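Local coordinates for pheromone cOB1/lipoprotein, YaeC family (PDB 4EF1) that probably binds methionine as the lipid-anchored substrate-binding component of an uptake system, and is also the precursor of the sex pheromone cOB1, at residues 174-177 against 178-181; 224-227 against 228-231. All coordinates share one frame; numbering follows the deposited sequence.

Contact 1 of 2, residues 174-177 against 178-181; sequences LINS and NFAV. With MSE (selenomethionine), chain C.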
loop_
_atom_site.group_PDB
_atom_site.type_symbol
_atom_site.label_atom_id
_atom_site.label_comp_id
_atom_site.label_asym_id
_atom_site.label_seq_id
_atom_site.Cartn_x
_atom_site.Cartn_y
_atom_site.Cartn_z
ATOM N N LEU A 174 -6.194 9.378 -6.319
ATOM C CA LEU A 174 -5.932 8.073 -5.628
ATOM C C LEU A 174 -4.769 8.249 -4.627
ATOM O O LEU A 174 -3.685 8.633 -5.030
ATOM C CB LEU A 174 -5.561 6.982 -6.636
ATOM C CG LEU A 174 -5.611 5.507 -6.167
ATOM C CD1 LEU A 174 -7.065 4.982 -6.084
ATOM C CD2 LEU A 174 -4.764 4.656 -7.093
ATOM N N ILE A 175 -5.006 8.003 -3.344
ATOM C CA ILE A 175 -4.008 8.189 -2.303
ATOM C C ILE A 175 -3.809 6.834 -1.607
ATOM O O ILE A 175 -4.775 6.281 -1.101
ATOM C CB ILE A 175 -4.443 9.224 -1.238
ATOM C CG1 ILE A 175 -4.840 10.576 -1.893
ATOM C CG2 ILE A 175 -3.341 9.356 -0.215
ATOM C CD1 ILE A 175 -5.354 11.602 -0.910
ATOM N N ASN A 176 -2.578 6.297 -1.579
ATOM C CA ASN A 176 -2.340 5.048 -0.844
ATOM C C ASN A 176 -2.698 5.319 0.631
ATOM O O ASN A 176 -2.397 6.380 1.179
ATOM C CB ASN A 176 -0.877 4.551 -0.947
ATOM C CG ASN A 176 -0.435 4.272 -2.363
ATOM O OD1 ASN A 176 0.070 5.176 -3.044
ATOM N ND2 ASN A 176 -0.537 3.014 -2.791
ATOM N N SER A 177 -3.348 4.366 1.268
ATOM C CA SER A 177 -3.886 4.566 2.634
ATOM C C SER A 177 -2.861 4.918 3.687
ATOM O O SER A 177 -3.191 5.655 4.605
ATOM C CB SER A 177 -4.709 3.375 3.078
ATOM O OG SER A 177 -5.802 3.193 2.213
ATOM N N ASN A 178 -1.629 4.424 3.541
ATOM C CA ASN A 178 -0.561 4.761 4.491
ATOM C C ASN A 178 -0.363 6.270 4.557
ATOM O O ASN A 178 -0.317 6.861 5.639
ATOM C CB ASN A 178 0.750 3.987 4.205
ATOM C CG ASN A 178 1.487 4.458 2.991
ATOM O OD1 ASN A 178 1.130 4.111 1.873
ATOM N ND2 ASN A 178 2.535 5.285 3.206
ATOM N N PHE A 179 -0.355 6.902 3.390
ATOM C CA PHE A 179 -0.228 8.360 3.314
ATOM C C PHE A 179 -1.520 9.076 3.759
ATOM O O PHE A 179 -1.464 10.087 4.485
ATOM C CB PHE A 179 0.186 8.801 1.907
ATOM C CG PHE A 179 1.516 8.295 1.470
ATOM C CD1 PHE A 179 2.651 8.566 2.203
ATOM C CD2 PHE A 179 1.649 7.572 0.287
ATOM C CE1 PHE A 179 3.891 8.092 1.780
ATOM C CE2 PHE A 179 2.873 7.112 -0.129
ATOM C CZ PHE A 179 3.992 7.373 0.607
ATOM N N ALA A 180 -2.668 8.559 3.337
ATOM C CA ALA A 180 -3.956 9.171 3.645
ATOM C C ALA A 180 -4.201 9.180 5.144
ATOM O O ALA A 180 -4.526 10.224 5.743
ATOM C CB ALA A 180 -5.091 8.449 2.908
ATOM N N VAL A 181 -4.000 8.013 5.764
ATOM C CA VAL A 181 -4.176 7.877 7.223
ATOM C C VAL A 181 -3.231 8.775 8.006
ATOM O O VAL A 181 -3.644 9.435 8.934
ATOM C CB VAL A 181 -4.078 6.412 7.657
ATOM C CG1 VAL A 181 -3.973 6.303 9.182
ATOM C CG2 VAL A 181 -5.346 5.695 7.135
HETATM N N MSE C 301 0.885 0.819 1.838
HETATM C CA MSE C 301 0.695 0.898 0.335
HETATM C C MSE C 301 -0.616 0.261 -0.134
HETATM O O MSE C 301 -0.971 -0.832 0.335
HETATM O OXT MSE C 301 -1.295 0.799 -1.050
HETATM C CB MSE C 301 1.883 0.309 -0.425
HETATM C CG MSE C 301 1.852 0.501 -1.946
HETATM SE SE MSE C 301 3.243 -0.524 -2.792
HETATM C CE MSE C 301 4.843 0.473 -2.153
#

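Contact 2 of 2, residues 224-227 against 228-231; sequences LRSK and EVQD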
loop_
_atom_site.group_PDB
_atom_site.type_symbol
_atom_site.label_atom_id
_atom_site.label_comp_id
_atom_site.label_asym_id
_atom_site.label_seq_id
_atom_site.Cartn_x
_atom_site.Cartn_y
_atom_site.Cartn_z
ATOM N N LEU A 224 3.153 -10.448 14.283
ATOM C CA LEU A 224 2.340 -9.525 13.494
ATOM C C LEU A 224 0.976 -10.085 13.038
ATOM O O LEU A 224 0.017 -9.318 12.892
ATOM C CB LEU A 224 3.115 -9.001 12.293
ATOM C CG LEU A 224 4.234 -8.022 12.542
ATOM C CD1 LEU A 224 4.983 -7.810 11.235
ATOM C CD2 LEU A 224 3.688 -6.715 13.154
ATOM N N ARG A 225 0.889 -11.403 12.845
ATOM C CA ARG A 225 -0.377 -12.072 12.503
ATOM C C ARG A 225 -1.144 -12.616 13.701
ATOM O O ARG A 225 -2.278 -13.125 13.541
ATOM C CB ARG A 225 -0.100 -13.235 11.542
ATOM C CG ARG A 225 0.440 -12.789 10.211
ATOM C CD ARG A 225 0.864 -13.999 9.426
ATOM N NE ARG A 225 1.065 -13.710 8.017
ATOM C CZ ARG A 225 1.638 -14.548 7.144
ATOM N NH1 ARG A 225 2.108 -15.747 7.512
ATOM N NH2 ARG A 225 1.740 -14.198 5.866
ATOM N N SER A 226 -0.586 -12.527 14.916
ATOM C CA SER A 226 -1.275 -13.114 16.084
ATOM C C SER A 226 -2.591 -12.383 16.353
ATOM O O SER A 226 -2.677 -11.191 16.066
ATOM C CB SER A 226 -0.401 -13.065 17.338
ATOM O OG SER A 226 -0.132 -11.714 17.706
ATOM N N LYS A 227 -3.568 -13.097 16.894
ATOM C CA LYS A 227 -4.916 -12.583 17.093
ATOM C C LYS A 227 -4.926 -11.263 17.881
ATOM O O LYS A 227 -5.610 -10.340 17.474
ATOM C CB LYS A 227 -5.806 -13.624 17.804
ATOM C CG LYS A 227 -7.244 -13.187 18.099
ATOM C CD LYS A 227 -7.969 -14.173 18.988
ATOM C CE LYS A 227 -9.417 -13.724 19.302
ATOM N NZ LYS A 227 -10.273 -13.516 18.102
ATOM N N GLU A 228 -4.164 -11.193 18.986
ATOM C CA GLU A 228 -4.159 -9.970 19.834
ATOM C C GLU A 228 -3.627 -8.748 19.019
ATOM O O GLU A 228 -4.169 -7.673 19.132
ATOM C CB GLU A 228 -3.361 -10.173 21.141
ATOM C CG GLU A 228 -1.844 -10.224 20.919
ATOM C CD GLU A 228 -1.041 -10.876 22.029
ATOM O OE1 GLU A 228 -0.826 -10.248 23.086
ATOM O OE2 GLU A 228 -0.545 -11.995 21.799
ATOM N N VAL A 229 -2.644 -8.951 18.144
ATOM C CA VAL A 229 -2.096 -7.847 17.343
ATOM C C VAL A 229 -3.077 -7.476 16.230
ATOM O O VAL A 229 -3.345 -6.307 16.017
ATOM C CB VAL A 229 -0.676 -8.167 16.793
ATOM C CG1 VAL A 229 -0.201 -7.083 15.845
ATOM C CG2 VAL A 229 0.318 -8.428 17.941
ATOM N N GLN A 230 -3.636 -8.464 15.531
ATOM C CA GLN A 230 -4.636 -8.192 14.487
ATOM C C GLN A 230 -5.848 -7.403 15.029
ATOM O O GLN A 230 -6.300 -6.468 14.391
ATOM C CB GLN A 230 -5.078 -9.515 13.863
ATOM C CG GLN A 230 -3.928 -10.184 13.097
ATOM C CD GLN A 230 -4.401 -11.359 12.283
ATOM O OE1 GLN A 230 -5.213 -12.126 12.727
ATOM N NE2 GLN A 230 -3.911 -11.479 11.102
ATOM N N ASP A 231 -6.338 -7.773 16.206
ATOM C CA ASP A 231 -7.464 -7.043 16.854
ATOM C C ASP A 231 -7.072 -5.595 17.160
ATOM O O ASP A 231 -7.865 -4.677 16.960
ATOM C CB ASP A 231 -7.926 -7.756 18.109
ATOM C CG ASP A 231 -8.599 -9.085 17.814
ATOM O OD1 ASP A 231 -8.778 -9.383 16.625
ATOM O OD2 ASP A 231 -8.928 -9.840 18.748
HETATM O O HOH W 1 -1.725 -9.167 10.827
HETATM O O HOH W 2 1.637 -12.571 19.772
#

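Contact 1 of 2, residues 174-177 against 178-181
In the ligand pocket of this periplasmic-binding-protein fold, the chain leaves strand 172-175 and turns at once into helix 177-182, and Asn176 and Asn178 lie side by side at the junction, CB of Asn176 3.5 Å from OD1 of Asn178. Both reach the amino-acid end of the bound selenomethionine. Asn176 ND2 donates to the carboxylate atom OXT at 2.9 Å in a nearly straight bond (165°), and its second partner is Asp113 OD2, so two acceptors hold the amide nitrogen. Asn178 OD1 takes a weak hydrogen bond from the ligand N at 3.3 Å; its stronger partner is the hydroxyl of Tyr41, which helps to fix the amide. With CG between its backbone N and carbonyl carbon (chi1 73°), Asn178 can bring ND2 over the centre of the Phe179 ring, 3.3 Å above its plane. Glu84, Arg116 and Asn203 supply further bonds to the ligand.

Behind these side chains the first helical turn is closed by the backbone. Asn176 O accepts from Ala180 N at 3.1 Å and weakly from Phe179 N, while Ser177 O receives the shorter bond of 2.7 Å from Val181 N. Asn176 occupies the N-cap position, yet its side chain is given to the ligand instead of capping the helix. On the apolar side, Ile175 CG2 packs 3.7 Å from the CB of Ala180.

Ile175 and Phe179 continue this packing onto helix 161-166, Ile175 and Ala180 also meet Tyr89 of strand 87-89, and Val181 leans on Val13 of helix 12-28.

Contact 2 of 2, residues 224-227 against 228-231
Ser226 and Val229 meet where helix 215-225 breaks and helix 227-236 starts, the serine OG lying 3.3 Å from Val229 CG2. Ser226 is at the N-cap position. Its hydroxyl is bonded to Val223 O of the preceding helix and also accepts from a water that donates in turn to Glu228 OE2, thereby linking the serine to the carboxylate of the first turn. The carbonyl of Ser226 takes Gln230 N at 2.9 Å, plus a weak bond from Val229 N. One residue further along, Asp231 N donates to Lys227 O at 3.0 Å.

Gln230 runs back over the break, its CD 3.0 Å from Arg225 O without a hydrogen bond between the two residues. NE2 instead pairs with Asn245 OD1 and donates to a second water, which itself donates to Leu224 O at 2.7 Å. Arg225 sends NH2 to Ala80 O. The ammonium of Lys227, brought round by a bend at chi4 (58°), makes a long salt bridge of 4.0 Å from NZ to Asp231 OD2. Main-chain atoms, side chains and two waters together satisfy many of the polar groups at the break, and the loose ion pair probably adds little compared with the backbone bonds.

Overall arrangement
Contact 1 comes first along the chain and closes before contact 2 opens; their centres are about 22 Å apart and their nearest atoms about 14 Å, so they do not touch. The 174-181 segment leaves the five-stranded mixed sheet at strand 172-175, near the middle of the molecule and directly on the ligand. By contrast, 224-231 joins two helices late in the chain, about 19 Å from the molecular centre, with the Leu224 side chain about 13 Å from the selenomethionine. Helix 12-28 is a shared neighbour, touched by side chains from both contacts. Of the two, contact 1 takes part in ligand binding, together with residues from other parts of the chain, while contact 2 is structural packing away from the pocket.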